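Local coordinates for uncharacterized protein (Staphylococcus aureus subsp. aureus Mu50, PDB 4EBG), which is a secreted protein of unknown function with a cystatin-like fold, belonging to the DUF4467 family of the NTF2 clan, at residues B[29-33]-B[34-38]; B[65-69]-B[70-74]. All coordinates share one frame; numbering follows the deposited sequence.

Contact 1 (B[29-33]-B[34-38]); sequences TDIKQ and EDSNT. With PO4 (phosphate ion), chain D.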
loop_
_atom_site.group_PDB
_atom_site.type_symbol
_atom_site.label_atom_id
_atom_site.label_comp_id
_atom_site.label_asym_id
_atom_site.label_seq_id
_atom_site.Cartn_x
_atom_site.Cartn_y
_atom_site.Cartn_z
ATOM N N THR B 29 -0.047 -2.504 10.335
ATOM C CA THR B 29 1.369 -2.775 10.024
ATOM C C THR B 29 2.138 -3.718 10.952
ATOM O O THR B 29 3.344 -3.890 10.811
ATOM C CB THR B 29 2.123 -1.456 9.872
ATOM O OG1 THR B 29 2.117 -0.805 11.136
ATOM C CG2 THR B 29 1.446 -0.547 8.826
ATOM N N ASP B 30 1.406 -4.358 11.853
ATOM C CA ASP B 30 1.933 -5.292 12.850
ATOM C C ASP B 30 1.127 -6.574 12.809
ATOM O O ASP B 30 0.533 -7.020 13.808
ATOM C CB ASP B 30 2.001 -4.676 14.265
ATOM C CG ASP B 30 0.680 -4.219 14.804
ATOM O OD1 ASP B 30 -0.299 -3.935 14.059
ATOM O OD2 ASP B 30 0.625 -4.102 16.066
ATOM N N ILE B 31 1.118 -7.189 11.632
ATOM C CA ILE B 31 0.367 -8.399 11.388
ATOM C C ILE B 31 1.133 -9.555 12.043
ATOM O O ILE B 31 2.335 -9.711 11.795
ATOM C CB ILE B 31 0.173 -8.677 9.884
ATOM C CG1 ILE B 31 -0.506 -7.490 9.159
ATOM C CG2 ILE B 31 -0.567 -9.985 9.660
ATOM C CD1 ILE B 31 -1.890 -7.145 9.666
ATOM N N LYS B 32 0.404 -10.359 12.808
ATOM C CA LYS B 32 1.009 -11.490 13.524
ATOM C C LYS B 32 0.313 -12.798 13.148
ATOM O O LYS B 32 -0.886 -12.874 13.135
ATOM C CB LYS B 32 0.892 -11.260 15.022
ATOM C CG LYS B 32 1.634 -10.017 15.531
ATOM C CD LYS B 32 1.281 -9.631 16.942
ATOM C CE LYS B 32 -0.033 -8.856 17.098
ATOM N NZ LYS B 32 0.024 -7.415 16.620
ATOM N N GLN B 33 1.126 -13.823 12.927
ATOM C CA GLN B 33 0.612 -15.144 12.576
ATOM C C GLN B 33 -0.401 -15.659 13.612
ATOM O O GLN B 33 -1.393 -16.279 13.261
ATOM C CB GLN B 33 1.772 -16.112 12.386
ATOM C CG GLN B 33 1.348 -17.525 12.031
ATOM C CD GLN B 33 2.556 -18.427 11.793
ATOM O OE1 GLN B 33 3.642 -17.944 11.590
ATOM N NE2 GLN B 33 2.335 -19.750 11.773
ATOM N N GLU B 34 -0.132 -15.448 14.897
ATOM C CA GLU B 34 -0.975 -15.998 15.957
ATOM C C GLU B 34 -2.337 -15.295 16.074
ATOM O O GLU B 34 -3.201 -15.778 16.741
ATOM C CB GLU B 34 -0.280 -15.961 17.310
ATOM C CG GLU B 34 -0.088 -14.551 17.884
ATOM C CD GLU B 34 1.271 -13.922 17.575
ATOM O OE1 GLU B 34 1.915 -14.334 16.545
ATOM O OE2 GLU B 34 1.690 -13.009 18.374
ATOM N N ASP B 35 -2.526 -14.199 15.364
ATOM C CA ASP B 35 -3.800 -13.498 15.271
ATOM C C ASP B 35 -4.411 -13.621 13.871
ATOM O O ASP B 35 -5.360 -12.890 13.522
ATOM C CB ASP B 35 -3.619 -12.030 15.614
ATOM C CG ASP B 35 -3.218 -11.794 17.052
ATOM O OD1 ASP B 35 -3.514 -12.651 17.917
ATOM O OD2 ASP B 35 -2.616 -10.742 17.304
ATOM N N SER B 36 -3.863 -14.523 13.055
ATOM C CA SER B 36 -4.226 -14.634 11.650
ATOM C C SER B 36 -4.593 -16.095 11.359
ATOM O O SER B 36 -4.466 -16.972 12.248
ATOM C CB SER B 36 -3.069 -14.173 10.797
ATOM O OG SER B 36 -2.709 -12.815 11.084
ATOM N N ASN B 37 -5.016 -16.353 10.133
ATOM C CA ASN B 37 -5.226 -17.683 9.621
ATOM C C ASN B 37 -4.196 -17.978 8.562
ATOM O O ASN B 37 -3.934 -17.160 7.688
ATOM C CB ASN B 37 -6.631 -17.808 9.077
ATOM C CG ASN B 37 -7.665 -17.687 10.152
ATOM O OD1 ASN B 37 -7.397 -18.026 11.323
ATOM N ND2 ASN B 37 -8.865 -17.255 9.769
ATOM N N THR B 38 -3.550 -19.155 8.606
ATOM C CA THR B 38 -2.553 -19.593 7.676
ATOM C C THR B 38 -2.833 -20.998 7.196
ATOM O O THR B 38 -3.104 -21.895 8.015
ATOM C CB THR B 38 -1.130 -19.544 8.299
ATOM O OG1 THR B 38 -0.928 -18.276 8.905
ATOM C CG2 THR B 38 -0.064 -19.843 7.305
HETATM P P PO4 D . -3.128 -6.097 18.292
HETATM O O1 PO4 D . -4.620 -6.340 18.049
HETATM O O2 PO4 D . -2.819 -6.952 19.456
HETATM O O3 PO4 D . -2.406 -6.484 17.011
HETATM O O4 PO4 D . -3.002 -4.583 18.614
HETATM O O HOH W 1 -1.880 -18.334 11.414
#
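Lys32, Gln33 and Glu34 carry most of this local contact, at a tight turn just before strand 37-41. The carbonyl of Lys32 is gripped twice. Asp35 N donates to Lys32 O at 3.1 Å, and Ser36 OG donates to Lys32 O at 2.7 Å. They come from opposite faces of the carbonyl plane, both well out of it. Ser36 N makes a similar backbone bond to Gln33 O at 3.0 Å. The two backbone bonds each reach back three residues, and the Ser36 OG bond reaches back four. Gln33 and Glu34 form a short piece of 3-10 helix. The turn thus ends the loop that follows helix 3-23 and feeds into the sheet of the cystatin-like fold.

The Lys32 side chain leaves the turn. Its aliphatic part crosses Glu34, whose carboxylate bends back at chi2 (-95°) so that OE1 lies 3.6 Å from Lys32 CB. Asp35 lies alongside the same lysine, pointing the same way, with OD2 near CE. Bends at chi3 and chi4 bring Lys32 NZ round to Asp30, where it donates to the backbone O at 2.9 Å and forms a salt bridge with OD2. It also donates to O3 of a phosphate ion at 2.6 Å. Lys28 binds that ion too, which probably comes from the crystallisation liquor.

Gln33 runs the other way, extended with CG anti to its backbone N (chi1 179°). Its CG passes Thr38 OG1 at 3.9 Å, and its amide bonds to Gln3 and Asp93. A water links Gln33 O to Thr38 OG1, which also bonds to Tyr10.

Contact 2 (B[65-69]-B[70-74]); sequences YEIKD and GKAEI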
loop_
_atom_site.group_PDB
_atom_site.type_symbol
_atom_site.label_atom_id
_atom_site.label_comp_id
_atom_site.label_asym_id
_atom_site.label_seq_id
_atom_site.Cartn_x
_atom_site.Cartn_y
_atom_site.Cartn_z
ATOM N N TYR B 65 0.076 -16.381 -1.590
ATOM C CA TYR B 65 1.473 -16.222 -1.915
ATOM C C TYR B 65 1.966 -17.491 -2.575
ATOM O O TYR B 65 1.547 -18.617 -2.219
ATOM C CB TYR B 65 2.314 -15.976 -0.633
ATOM C CG TYR B 65 2.147 -14.614 -0.040
ATOM C CD1 TYR B 65 1.022 -14.264 0.648
ATOM C CD2 TYR B 65 3.129 -13.673 -0.171
ATOM C CE1 TYR B 65 0.868 -13.000 1.170
ATOM C CE2 TYR B 65 2.995 -12.401 0.373
ATOM C CZ TYR B 65 1.885 -12.077 1.030
ATOM O OH TYR B 65 1.791 -10.797 1.546
ATOM N N GLU B 66 2.939 -17.299 -3.446
ATOM C CA GLU B 66 3.716 -18.438 -3.949
ATOM C C GLU B 66 5.113 -18.335 -3.395
ATOM O O GLU B 66 5.645 -17.226 -3.208
ATOM C CB GLU B 66 3.787 -18.394 -5.463
ATOM C CG GLU B 66 2.471 -18.641 -6.098
ATOM C CD GLU B 66 2.575 -18.770 -7.576
ATOM O OE1 GLU B 66 2.927 -19.872 -8.057
ATOM O OE2 GLU B 66 2.321 -17.748 -8.232
ATOM N N ILE B 67 5.710 -19.486 -3.121
ATOM C CA ILE B 67 7.085 -19.537 -2.697
ATOM C C ILE B 67 7.832 -19.987 -3.944
ATOM O O ILE B 67 7.633 -21.103 -4.434
ATOM C CB ILE B 67 7.330 -20.536 -1.573
ATOM C CG1 ILE B 67 6.483 -20.206 -0.334
ATOM C CG2 ILE B 67 8.755 -20.503 -1.195
ATOM C CD1 ILE B 67 6.652 -18.771 0.265
ATOM N N LYS B 68 8.618 -19.071 -4.502
ATOM C CA LYS B 68 9.391 -19.351 -5.697
ATOM C C LYS B 68 10.823 -18.884 -5.490
ATOM O O LYS B 68 11.084 -17.780 -5.051
ATOM C CB LYS B 68 8.781 -18.696 -6.930
ATOM C CG LYS B 68 7.640 -19.459 -7.561
ATOM C CD LYS B 68 7.253 -18.813 -8.889
ATOM C CE LYS B 68 5.791 -19.022 -9.211
ATOM N NZ LYS B 68 5.244 -17.912 -10.047
ATOM N N ASP B 69 11.753 -19.784 -5.778
ATOM C CA ASP B 69 13.193 -19.537 -5.540
ATOM C C ASP B 69 13.508 -19.010 -4.135
ATOM O O ASP B 69 14.312 -18.078 -3.957
ATOM C CB ASP B 69 13.727 -18.603 -6.615
ATOM C CG ASP B 69 13.567 -19.176 -8.012
ATOM O OD1 ASP B 69 13.923 -20.354 -8.247
ATOM O OD2 ASP B 69 13.041 -18.474 -8.882
ATOM N N GLY B 70 12.866 -19.634 -3.147
ATOM C CA GLY B 70 13.045 -19.286 -1.726
ATOM C C GLY B 70 12.470 -17.947 -1.279
ATOM O O GLY B 70 12.730 -17.504 -0.150
ATOM N N LYS B 71 11.701 -17.291 -2.139
ATOM C CA LYS B 71 11.090 -16.019 -1.762
ATOM C C LYS B 71 9.553 -16.092 -1.763
ATOM O O LYS B 71 8.948 -16.772 -2.614
ATOM C CB LYS B 71 11.528 -14.895 -2.687
ATOM C CG LYS B 71 13.044 -14.697 -2.711
ATOM C CD LYS B 71 13.489 -13.662 -3.747
ATOM C CE LYS B 71 13.609 -14.253 -5.169
ATOM N NZ LYS B 71 14.934 -14.925 -5.457
ATOM N N ALA B 72 8.920 -15.323 -0.880
ATOM C CA ALA B 72 7.452 -15.227 -0.805
ATOM C C ALA B 72 7.009 -14.106 -1.722
ATOM O O ALA B 72 7.428 -12.928 -1.555
ATOM C CB ALA B 72 7.013 -14.929 0.607
ATOM N N GLU B 73 6.185 -14.451 -2.700
ATOM C CA GLU B 73 5.669 -13.484 -3.638
ATOM C C GLU B 73 4.163 -13.514 -3.665
ATOM O O GLU B 73 3.580 -14.538 -3.923
ATOM C CB GLU B 73 6.233 -13.782 -5.042
ATOM C CG GLU B 73 7.794 -13.896 -5.112
ATOM C CD GLU B 73 8.346 -14.216 -6.519
ATOM O OE1 GLU B 73 7.551 -14.231 -7.488
ATOM O OE2 GLU B 73 9.578 -14.454 -6.639
ATOM N N ILE B 74 3.528 -12.391 -3.362
ATOM C CA ILE B 74 2.064 -12.309 -3.433
ATOM C C ILE B 74 1.607 -12.510 -4.859
ATOM O O ILE B 74 2.270 -12.080 -5.791
ATOM C CB ILE B 74 1.528 -10.995 -2.813
ATOM C CG1 ILE B 74 0.051 -11.094 -2.446
ATOM C CG2 ILE B 74 1.895 -9.772 -3.702
ATOM C CD1 ILE B 74 -0.454 -9.926 -1.592
HETATM O O HOH W 2 3.726 -15.126 -7.146
#
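Glu73 O takes a hydrogen bond from Glu66 N at 2.9 Å, and a water donates to the same oxygen. The water also donates to Glu66 OE2. Tyr65 CA adds a CA-H...O contact to Glu73 O at 3.4 Å. The return bond, Glu73 N to Glu66 O, is nearly straight at the hydrogen (169°). Lys68 and Lys71 form the second hydrogen-bonded pair, with a bond in each direction. They close a beta hairpin with a two-residue loop, a type I' turn with Asp69 and Gly70 at its corners. Both corner residues have positive phi, as this turn requires.

Tyr65, Ile67, Ala72 and Ile74 share the face of the sheet that turns to helix 3-23. Ile74 CB sits over a face of the Tyr65 ring, 4.1 Å from its centroid, in a CH-pi contact. Ile74 CG1 is swung anti to the backbone N (chi1 -160°), which carries CD1 along the ring toward Tyr65 OH. That hydroxyl bonds to Gln13 of the helix. Ala72 CB touches both neighbours across the strands, 4.2 Å from Tyr65 CD2 and 3.9 Å from Ile67 CD1.

Charged side chains occupy the other face. Glu66 OE2 accepts from Asn75 ND2. In the conformer given, Lys68 NZ reaches Glu66 OE2 in a salt bridge that is weak, long and doubtful. The hairpin is therefore held by paired backbone bonds, with apolar packing toward helix 3-23 and polar side chains on the other face.

From the N terminus, helix 3-23 comes first and a loop follows it. Contact 1 closes the end of that loop and delivers the chain into strand 37-41. The chain then passes through strand 46-52 before it enters strand 60-68. Contact 2 closes the hairpin between strands 60-68 and 71-74. The two contacts are in series, so they neither nest nor cross. Their centres lie about 18 Å apart, on opposite sides of the chain's centre. Both reach one antiparallel sheet, contact 1 through residues 37-38: strand 71-74 is an outermost strand within this chain, whereas strand 37-41 lies between 46-52 and 91-94. Helix 3-23 touches side chains of both contacts and so packs against both regions.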